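Side-chain contacts in uncharacterized protein (Arthrobacter sp., PDB 3BL4), which is of unknown function but carries a domain from the STAS clan and pairs with a second copy of itself, the sheet running on across the interface: residues A[85-88]-A[89-93]; A[111-114]-A[115-118]. One frame throughout, in Å; residues are numbered along the deposited sequence.

Contact 1. Residues A[85-88]-A[89-93]; sequences LGSS and PVDRV. With SO4 (sulfate ion), chain C.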
loop_
_atom_site.group_PDB
_atom_site.type_symbol
_atom_site.label_atom_id
_atom_site.label_comp_id
_atom_site.label_asym_id
_atom_site.label_seq_id
_atom_site.Cartn_x
_atom_site.Cartn_y
_atom_site.Cartn_z
ATOM N N LEU A 85 -10.761 7.212 -8.546
ATOM C CA LEU A 85 -12.205 7.107 -8.658
ATOM C C LEU A 85 -12.630 5.661 -8.742
ATOM O O LEU A 85 -12.250 4.958 -9.679
ATOM C CB LEU A 85 -12.657 7.845 -9.905
ATOM C CG LEU A 85 -14.123 7.750 -10.357
ATOM C CD1 LEU A 85 -15.014 8.405 -9.314
ATOM C CD2 LEU A 85 -14.280 8.385 -11.740
ATOM N N GLY A 86 -13.432 5.218 -7.773
ATOM C CA GLY A 86 -14.033 3.871 -7.819
ATOM C C GLY A 86 -15.538 3.847 -8.017
ATOM O O GLY A 86 -16.150 4.873 -8.229
ATOM N N SER A 87 -16.116 2.654 -7.939
ATOM C CA SER A 87 -17.570 2.437 -8.058
ATOM C C SER A 87 -18.268 2.306 -6.705
ATOM O O SER A 87 -19.398 2.766 -6.530
ATOM C CB SER A 87 -17.861 1.164 -8.855
ATOM O OG SER A 87 -17.757 1.422 -10.237
ATOM N N SER A 88 -17.610 1.617 -5.782
ATOM C CA SER A 88 -18.124 1.428 -4.440
ATOM C C SER A 88 -16.977 1.627 -3.458
ATOM O O SER A 88 -15.814 1.604 -3.866
ATOM C CB SER A 88 -18.738 0.034 -4.321
ATOM O OG SER A 88 -17.759 -0.974 -4.465
ATOM N N PRO A 89 -17.289 1.868 -2.171
ATOM C CA PRO A 89 -16.250 2.042 -1.141
ATOM C C PRO A 89 -15.177 0.939 -1.047
ATOM O O PRO A 89 -14.063 1.236 -0.653
ATOM C CB PRO A 89 -17.058 2.121 0.164
ATOM C CG PRO A 89 -18.383 2.659 -0.260
ATOM C CD PRO A 89 -18.644 2.044 -1.606
ATOM N N VAL A 90 -15.492 -0.303 -1.412
ATOM C CA VAL A 90 -14.503 -1.388 -1.381
ATOM C C VAL A 90 -13.349 -1.171 -2.371
ATOM O O VAL A 90 -12.274 -1.749 -2.211
ATOM C CB VAL A 90 -15.151 -2.778 -1.672
ATOM C CG1 VAL A 90 -15.555 -2.920 -3.136
ATOM C CG2 VAL A 90 -14.201 -3.897 -1.299
ATOM N N ASP A 91 -13.582 -0.358 -3.408
ATOM C CA ASP A 91 -12.581 -0.117 -4.451
ATOM C C ASP A 91 -11.408 0.687 -3.916
ATOM O O ASP A 91 -10.384 0.789 -4.582
ATOM C CB ASP A 91 -13.193 0.615 -5.653
ATOM C CG ASP A 91 -14.086 -0.267 -6.488
ATOM O OD1 ASP A 91 -13.973 -1.505 -6.404
ATOM O OD2 ASP A 91 -14.897 0.290 -7.254
ATOM N N ARG A 92 -11.561 1.261 -2.724
ATOM C CA ARG A 92 -10.452 1.904 -2.024
ATOM C C ARG A 92 -9.211 0.990 -1.845
ATOM O O ARG A 92 -8.076 1.481 -1.802
ATOM C CB ARG A 92 -10.933 2.430 -0.672
ATOM C CG ARG A 92 -9.936 3.340 0.033
ATOM C CD ARG A 92 -10.377 3.639 1.459
ATOM N NE ARG A 92 -11.398 4.670 1.486
ATOM C CZ ARG A 92 -11.141 5.974 1.421
ATOM N NH1 ARG A 92 -9.895 6.425 1.349
ATOM N NH2 ARG A 92 -12.144 6.827 1.437
ATOM N N VAL A 93 -9.425 -0.321 -1.737
ATOM C CA VAL A 93 -8.329 -1.277 -1.623
ATOM C C VAL A 93 -7.417 -1.213 -2.854
ATOM O O VAL A 93 -6.201 -1.422 -2.765
ATOM C CB VAL A 93 -8.872 -2.728 -1.441
ATOM C CG1 VAL A 93 -7.739 -3.725 -1.344
ATOM C CG2 VAL A 93 -9.749 -2.815 -0.200
HETATM S S SO4 C . -8.977 9.879 1.386
HETATM O O1 SO4 C . -8.693 11.296 1.616
HETATM O O2 SO4 C . -10.164 9.725 0.542
HETATM O O3 SO4 C . -7.830 9.239 0.755
HETATM O O4 SO4 C . -9.212 9.222 2.665
#
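D91 folds its carboxylate back over the S87-S88 backbone and closes a strand-to-helix turn, in which the chain leaves strand 79-85 and runs through a 3-10 turn at 89-91 into helix 92-102. With CG beside its own backbone N (chi1 -73°), OD2 is delivered to two peptide N-H groups. The bond from S87 N to D91 OD2 is short, 2.7 Å, close to straight, and uses the lone pair pointing away from OD1; the one from S88 N to OD2, at 3.4 Å, is weak. The other oxygen, OD1, is held by the hydroxyl of S66 of the second subunit, so both oxygens of this buried carboxylate have partners, one pinning the turn and one crossing the dimer interface. In the reverse direction D91 N donates to S88 O at 3.0 Å, approaching from above the carbonyl plane, as suits a tight 3-10 turn. S88 OG lies close by V90 CG1 at 3.2 Å, while S88 CB presses on P89 CD at 3.4 Å. R92 leads away from the turn, bent at chi3 (-80°), to a sulfate, probably from the crystallisation liquor, that K109 NZ and F110 N of strand 108-111 also bind. R92 NH1 makes two weak hydrogen bonds to it, to O4 at 3.2 Å and O2 at 3.4 Å, with the sulfur lying in the plane of the guanidinium, off its edge.

Contact 2. Residues A[111-114]-A[115-118]; sequences FTSE and RDAL. With SO4 (sulfate ion), chain D.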
loop_
_atom_site.group_PDB
_atom_site.type_symbol
_atom_site.label_atom_id
_atom_site.label_comp_id
_atom_site.label_asym_id
_atom_site.label_seq_id
_atom_site.Cartn_x
_atom_site.Cartn_y
_atom_site.Cartn_z
ATOM N N PHE A 111 -12.569 8.707 -4.373
ATOM C CA PHE A 111 -13.947 9.108 -4.671
ATOM C C PHE A 111 -14.735 7.961 -5.271
ATOM O O PHE A 111 -14.162 7.028 -5.871
ATOM C CB PHE A 111 -13.966 10.254 -5.692
ATOM C CG PHE A 111 -13.187 11.468 -5.273
ATOM C CD1 PHE A 111 -11.810 11.524 -5.444
ATOM C CD2 PHE A 111 -13.838 12.569 -4.736
ATOM C CE1 PHE A 111 -11.095 12.632 -5.064
ATOM C CE2 PHE A 111 -13.138 13.700 -4.371
ATOM C CZ PHE A 111 -11.772 13.735 -4.532
ATOM N N THR A 112 -16.053 8.035 -5.118
ATOM C CA THR A 112 -16.992 7.284 -5.978
ATOM C C THR A 112 -17.829 8.210 -6.878
ATOM O O THR A 112 -18.619 7.731 -7.711
ATOM C CB THR A 112 -17.949 6.396 -5.152
ATOM O OG1 THR A 112 -18.463 7.161 -4.054
ATOM C CG2 THR A 112 -17.223 5.112 -4.631
ATOM N N SER A 113 -17.659 9.526 -6.707
ATOM C CA SER A 113 -18.312 10.540 -7.543
ATOM C C SER A 113 -17.281 11.192 -8.451
ATOM O O SER A 113 -16.365 11.847 -7.973
ATOM C CB SER A 113 -18.948 11.620 -6.659
ATOM O OG SER A 113 -19.191 12.843 -7.360
ATOM N N GLU A 114 -17.442 11.021 -9.759
ATOM C CA GLU A 114 -16.599 11.677 -10.735
ATOM C C GLU A 114 -16.688 13.210 -10.646
ATOM O O GLU A 114 -15.689 13.899 -10.738
ATOM C CB GLU A 114 -16.969 11.192 -12.136
ATOM C CG GLU A 114 -16.021 11.669 -13.217
ATOM C CD GLU A 114 -16.239 10.984 -14.578
ATOM O OE1 GLU A 114 -16.938 9.945 -14.651
ATOM O OE2 GLU A 114 -15.693 11.502 -15.577
ATOM N N ARG A 115 -17.879 13.753 -10.453
ATOM C CA ARG A 115 -18.013 15.201 -10.321
ATOM C C ARG A 115 -17.201 15.712 -9.158
ATOM O O ARG A 115 -16.506 16.719 -9.282
ATOM C CB ARG A 115 -19.471 15.618 -10.135
ATOM C CG ARG A 115 -20.285 15.504 -11.391
ATOM C CD ARG A 115 -21.692 15.985 -11.165
ATOM N NE ARG A 115 -22.666 14.955 -11.510
ATOM C CZ ARG A 115 -23.432 14.292 -10.642
ATOM N NH1 ARG A 115 -23.380 14.541 -9.330
ATOM N NH2 ARG A 115 -24.272 13.365 -11.100
ATOM N N ASP A 116 -17.306 15.022 -8.026
ATOM C CA ASP A 116 -16.563 15.406 -6.830
ATOM C C ASP A 116 -15.062 15.292 -7.080
ATOM O O ASP A 116 -14.300 16.192 -6.712
ATOM C CB ASP A 116 -16.982 14.563 -5.619
ATOM C CG ASP A 116 -18.285 15.041 -4.980
ATOM O OD1 ASP A 116 -18.819 16.095 -5.391
ATOM O OD2 ASP A 116 -18.766 14.364 -4.039
ATOM N N ALA A 117 -14.659 14.212 -7.744
ATOM C CA ALA A 117 -13.253 13.968 -8.075
ATOM C C ALA A 117 -12.670 15.133 -8.852
ATOM O O ALA A 117 -11.619 15.670 -8.507
ATOM C CB ALA A 117 -13.107 12.645 -8.873
ATOM N N LEU A 118 -13.390 15.545 -9.896
ATOM C CA LEU A 118 -12.940 16.610 -10.782
ATOM C C LEU A 118 -12.922 17.951 -10.106
ATOM O O LEU A 118 -12.064 18.791 -10.408
ATOM C CB LEU A 118 -13.849 16.705 -11.992
ATOM C CG LEU A 118 -13.763 15.525 -12.947
ATOM C CD1 LEU A 118 -14.861 15.662 -14.009
ATOM C CD2 LEU A 118 -12.378 15.457 -13.567
HETATM S S SO4 D . -20.944 11.232 -10.588
HETATM O O1 SO4 D . -20.425 12.287 -11.449
HETATM O O2 SO4 D . -22.276 10.832 -11.047
HETATM O O3 SO4 D . -20.041 10.062 -10.667
HETATM O O4 SO4 D . -21.056 11.756 -9.224
#
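The ring of F111 lies flat against A117, and this is the tight side of the contact. A117 CA sits 3.5 Å from the ring centroid and only 6° off the normal, a CH-pi contact over the face, with A117 CB 3.8 Å from F111 CG. W120 meets the same ring at an inclination, and A83 of strand 79-85 touches both F111 and A117. S113 starts the helix: OG, anti to the backbone N (chi1 160°), turns under the first turn and accepts from D116 N at 3.0 Å. D116 lies beside S113, CB 3.3 Å from S113 OG, with its backbone O near the F111 ring. The backbone then winds on, A117 N donating to S113 O and L118 N to E114 O. Looser are the exposed, outward chains of E114, its CG 4.2 Å from L118 CD1, and R115. There a sulfate, probably from the crystallisation liquor, takes hydrogen bonds from E114 N to its O3 at 2.9 Å and from R115 N to its O1 at 3.1 Å. R115 curls round so that O1 lies over one face of its guanidinium, toward the rim. A serine N-cap whose first-turn N-H groups hold an oxyanion is a classic helix N-terminal anion site.

Overall arrangement
Contact 1 comes first along the chain, at the end of strand 79-85 where helix 92-102 begins; contact 2 follows strand 108-111 and opens helix 114-121. The two strands are parallel neighbours joined through helix 92-102, a beta-alpha-beta unit, so both helix starts gather at the same end of the sheet; the centres of the two contacts are about 12 Å apart. They touch directly: G86 N lies 2.7 Å from F111 O, a probable hydrogen bond, L85 packs on E114, and T112 packs on S87 and S88. Both contacts also meet the second subunit, whose strand pairs with L85, so the sheet of this unit continues into the other chain.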